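Local coordinates for response regulator receiver protein (Dyadobacter fermentans, PDB 4XLT) that is probably a two-component signalling receiver of the CheY type, switched by phosphorylation of an aspartate in its acidic pocket, at residues Asp10-Val13 against Phe14-Phe17; Ile42-Leu45 against Arg46-Ala50. All blocks are in the same frame, centred on the assembly; numbering follows the deposited sequence.

Contact 1 of 2, residues Asp10-Val13 against Phe14-Phe17; sequences DDSV and FDLF
Phe14 meets Ser12 where its CB comes within 4.1 Å of Ser12 OG, at the first turn of helix 13-25. Asp15 makes the capping bond: its backbone N donates to Ser12 OG at 3.2 Å with an N-H...O angle of 165°, which makes Ser12 the N-cap; the hydroxyl can reach it because OG stands anti to the Ser12 backbone N (chi1 170°), beside the carbonyl carbon. The Asp15 carboxylate returns over Ser12, with OD2 3.5 Å from Ser12 CB, while Asp15 CB lies 3.5 Å from Asp10 OD2. The carboxylates of Asp10 and Asp15 are turned 60° against each other, and their OD2 atoms stand 4.1 Å apart. Leu16 N donates to Ser12 O at 2.8 Å, and its CD1 packs on Asp10 CB. At Phe17, N bonds Val13 O, the same oxygen that sits at the ring edge in plane; the two side chains lie side by side, Val13 CG1 3.5 Å from Phe17 CE2. Asp10 OD1 accepts from Ser12 N in an Asx turn, from above its carboxylate plane. Lys115 salt-bridges OD2 of both Asp10 and Asp15, and a water lies within hydrogen-bonding distance of Asp10 OD1 and Asp15 OD2, probably offsetting the like charges. Asp10 and Asp11, with Asp60, match the acidic pocket that binds magnesium in CheY relatives.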
loop_
_atom_site.group_PDB
_atom_site.type_symbol
_atom_site.label_atom_id
_atom_site.label_comp_id
_atom_site.label_asym_id
_atom_site.label_seq_id
_atom_site.Cartn_x
_atom_site.Cartn_y
_atom_site.Cartn_z
ATOM N N ASP A 10 3.167 4.724 24.185
ATOM C CA ASP A 10 3.828 3.991 25.262
ATOM C C ASP A 10 2.971 4.002 26.528
ATOM O O ASP A 10 2.475 5.050 26.943
ATOM C CB ASP A 10 5.211 4.594 25.542
ATOM C CG ASP A 10 6.133 3.648 26.306
ATOM O OD1 ASP A 10 5.651 2.877 27.165
ATOM O OD2 ASP A 10 7.353 3.683 26.046
ATOM N N ASP A 11 2.798 2.835 27.140
ATOM C CA ASP A 11 2.002 2.728 28.360
ATOM C C ASP A 11 2.766 3.273 29.561
ATOM O O ASP A 11 2.171 3.597 30.592
ATOM C CB ASP A 11 1.592 1.277 28.617
ATOM C CG ASP A 11 2.781 0.379 28.893
ATOM O OD1 ASP A 11 3.826 0.555 28.232
ATOM O OD2 ASP A 11 2.673 -0.498 29.776
ATOM N N SER A 12 4.087 3.363 29.428
ATOM C CA SER A 12 4.926 3.932 30.477
ATOM C C SER A 12 4.950 5.450 30.379
ATOM O O SER A 12 5.491 6.014 29.426
ATOM C CB SER A 12 6.348 3.379 30.395
ATOM O OG SER A 12 7.212 4.102 31.254
ATOM N N VAL A 13 4.361 6.107 31.372
ATOM C CA VAL A 13 4.251 7.558 31.376
ATOM C C VAL A 13 5.628 8.208 31.472
ATOM O O VAL A 13 5.891 9.220 30.823
ATOM C CB VAL A 13 3.359 8.041 32.534
ATOM C CG1 VAL A 13 3.181 9.547 32.477
ATOM C CG2 VAL A 13 2.007 7.347 32.475
ATOM N N PHE A 14 6.507 7.617 32.275
ATOM C CA PHE A 14 7.884 8.088 32.375
ATOM C C PHE A 14 8.596 8.014 31.024
ATOM O O PHE A 14 9.172 9.002 30.568
ATOM C CB PHE A 14 8.654 7.283 33.423
ATOM C CG PHE A 14 10.123 7.596 33.468
ATOM C CD1 PHE A 14 10.574 8.799 33.991
ATOM C CD2 PHE A 14 11.054 6.686 32.991
ATOM C CE1 PHE A 14 11.928 9.091 34.032
ATOM C CE2 PHE A 14 12.408 6.970 33.030
ATOM C CZ PHE A 14 12.846 8.174 33.552
ATOM N N ASP A 15 8.545 6.848 30.385
ATOM C CA ASP A 15 9.186 6.672 29.083
ATOM C C ASP A 15 8.571 7.591 28.032
ATOM O O ASP A 15 9.279 8.125 27.182
ATOM C CB ASP A 15 9.093 5.215 28.615
ATOM C CG ASP A 15 9.927 4.273 29.464
ATOM O OD1 ASP A 15 10.825 4.756 30.185
ATOM O OD2 ASP A 15 9.689 3.048 29.402
ATOM N N LEU A 16 7.255 7.774 28.101
ATOM C CA LEU A 16 6.537 8.606 27.141
ATOM C C LEU A 16 7.052 10.044 27.129
ATOM O O LEU A 16 7.455 10.558 26.085
ATOM C CB LEU A 16 5.038 8.592 27.447
ATOM C CG LEU A 16 4.110 9.154 26.372
ATOM C CD1 LEU A 16 4.237 8.354 25.086
ATOM C CD2 LEU A 16 2.673 9.150 26.857
ATOM N N PHE A 17 7.041 10.685 28.293
ATOM C CA PHE A 17 7.471 12.075 28.407
ATOM C C PHE A 17 8.974 12.236 28.203
ATOM O O PHE A 17 9.423 13.225 27.625
ATOM C CB PHE A 17 7.063 12.648 29.764
ATOM C CG PHE A 17 5.605 12.994 29.856
ATOM C CD1 PHE A 17 5.155 14.245 29.466
ATOM C CD2 PHE A 17 4.686 12.069 30.321
ATOM C CE1 PHE A 17 3.812 14.569 29.544
ATOM C CE2 PHE A 17 3.342 12.387 30.400
ATOM C CZ PHE A 17 2.905 13.637 30.012
HETATM O O HOH W 1 7.404 0.886 28.477
#

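Contact 2 of 2, residues Ile42-Leu45 against Arg46-Ala50; sequences IDHL and RSQGA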
loop_
_atom_site.group_PDB
_atom_site.type_symbol
_atom_site.label_atom_id
_atom_site.label_comp_id
_atom_site.label_asym_id
_atom_site.label_seq_id
_atom_site.Cartn_x
_atom_site.Cartn_y
_atom_site.Cartn_z
ATOM N N ILE A 42 -5.011 5.013 18.073
ATOM C CA ILE A 42 -5.779 4.566 16.917
ATOM C C ILE A 42 -6.890 5.561 16.583
ATOM O O ILE A 42 -7.110 5.884 15.413
ATOM C CB ILE A 42 -6.386 3.165 17.150
ATOM C CG1 ILE A 42 -5.286 2.102 17.129
ATOM C CG2 ILE A 42 -7.410 2.834 16.081
ATOM C CD1 ILE A 42 -4.537 2.025 15.808
ATOM N N ASP A 43 -7.574 6.051 17.616
ATOM C CA ASP A 43 -8.630 7.047 17.448
ATOM C C ASP A 43 -8.128 8.288 16.716
ATOM O O ASP A 43 -8.789 8.787 15.808
ATOM C CB ASP A 43 -9.215 7.455 18.804
ATOM C CG ASP A 43 -10.058 6.362 19.431
ATOM O OD1 ASP A 43 -10.453 5.425 18.707
ATOM O OD2 ASP A 43 -10.329 6.446 20.648
ATOM N N HIS A 44 -6.961 8.782 17.117
ATOM C CA HIS A 44 -6.369 9.944 16.464
ATOM C C HIS A 44 -6.042 9.665 14.998
ATOM O O HIS A 44 -6.264 10.511 14.130
ATOM C CB HIS A 44 -5.108 10.391 17.198
ATOM C CG HIS A 44 -4.299 11.398 16.442
ATOM N ND1 HIS A 44 -3.127 11.075 15.793
ATOM C CD2 HIS A 44 -4.504 12.718 16.215
ATOM C CE1 HIS A 44 -2.640 12.154 15.205
ATOM N NE2 HIS A 44 -3.457 13.164 15.447
ATOM N N LEU A 45 -5.518 8.475 14.724
ATOM C CA LEU A 45 -5.148 8.105 13.361
ATOM C C LEU A 45 -6.372 7.964 12.456
ATOM O O LEU A 45 -6.314 8.278 11.271
ATOM C CB LEU A 45 -4.340 6.805 13.362
ATOM C CG LEU A 45 -2.932 6.904 13.957
ATOM C CD1 LEU A 45 -2.261 5.540 14.001
ATOM C CD2 LEU A 45 -2.092 7.890 13.163
ATOM N N ARG A 46 -7.485 7.507 13.019
ATOM C CA ARG A 46 -8.703 7.308 12.239
ATOM C C ARG A 46 -9.323 8.628 11.790
ATOM O O ARG A 46 -10.184 8.646 10.909
ATOM C CB ARG A 46 -9.724 6.499 13.040
ATOM C CG ARG A 46 -9.447 5.007 13.055
ATOM C CD ARG A 46 -10.346 4.280 14.041
ATOM N NE ARG A 46 -10.094 2.841 14.042
ATOM C CZ ARG A 46 -10.568 1.998 14.955
ATOM N NH1 ARG A 46 -11.319 2.447 15.952
ATOM N NH2 ARG A 46 -10.284 0.705 14.873
ATOM N N SER A 47 -8.888 9.729 12.392
ATOM C CA SER A 47 -9.410 11.041 12.030
ATOM C C SER A 47 -8.504 11.749 11.024
ATOM O O SER A 47 -8.799 12.859 10.585
ATOM C CB SER A 47 -9.591 11.911 13.278
ATOM O OG SER A 47 -8.342 12.251 13.855
ATOM N N GLN A 48 -7.404 11.098 10.653
ATOM C CA GLN A 48 -6.444 11.693 9.729
ATOM C C GLN A 48 -6.745 11.321 8.282
ATOM O O GLN A 48 -7.349 10.286 8.007
ATOM C CB GLN A 48 -5.019 11.263 10.087
ATOM C CG GLN A 48 -4.643 11.489 11.542
ATOM C CD GLN A 48 -4.748 12.943 11.957
ATOM O OE1 GLN A 48 -4.251 13.835 11.272
ATOM N NE2 GLN A 48 -5.402 13.187 13.087
ATOM N N GLY A 49 -6.316 12.178 7.361
ATOM C CA GLY A 49 -6.443 11.911 5.942
ATOM C C GLY A 49 -5.074 11.741 5.313
ATOM O O GLY A 49 -4.068 11.659 6.016
ATOM N N ALA A 50 -5.031 11.696 3.987
ATOM C CA ALA A 50 -3.770 11.554 3.268
ATOM C C ALA A 50 -3.053 12.894 3.131
ATOM O O ALA A 50 -2.051 13.001 2.424
ATOM C CB ALA A 50 -4.007 10.941 1.898
HETATM O O HOH W 2 -7.391 7.872 8.740
#
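His44 O is gripped by three donors from the segment that follows it: Ser47 OG at 2.7 Å, Gln48 NE2 at 3.0 Å and Ser47 N at 3.2 Å. The hydroxyl comes in tilted from the carbonyl plane, whereas Ser47 N sits well above it. Gln48 folds back to join them, its chain bent at chi2 (-59°), and the accepting oxygen lies in the plane of its amide, with an N-H...O angle of 159°. The same NE2 rests over one face of the His44 imidazole, 3.0 Å above the ring plane and offset toward its rim; ring and amide planes differ by 32°. An alanine in place of Gln48 removes that amide, and would probably leave His44 O with the two Ser47 donors and open a gap over that face of the imidazole. Along the backbone, Arg46 N donates to Ile42 O, and Gln48 N to Leu45 O, which also accepts from a water shared with Gln48 O. These bonds run where helix 38-46 gives way to the loop leading to strand 54-60 of the receiver fold. Farther out, Ile42 CG2 lies over one face of the Arg46 guanidinium, 3.5 Å from Arg46 CZ. Asp43 OD1 is 4.1 Å from Arg46 NH1 and well out of the guanidinium plane, so any attraction is probably electrostatic; NH1 forms a salt bridge with Glu104 of the second subunit. Leu45 packs on Ile7 and Tyr75.

Overall arrangement
Both contacts sit at helix ends in one receiver domain: contact 1 lies at the N-terminal start of helix 13-25, contact 2 at the C-terminal side of helix 38-46. Their centres are 21 Å apart and their nearest atoms about 10 Å, so they do not touch. Phe35, in strand 31-35, links them indirectly, since its backbone bonds with Asp10 while its ring meets that of His44. Contact 1 borders the predicted phosphorylation site, where Asp11 OD1 lies close to Asp60 OD2; no phosphate is present in this structure. Contact 2 instead faces the assembly, through the salt bridge of Arg46 to Glu104 of the second subunit and the packing of Ala50 on Trp129 of that subunit.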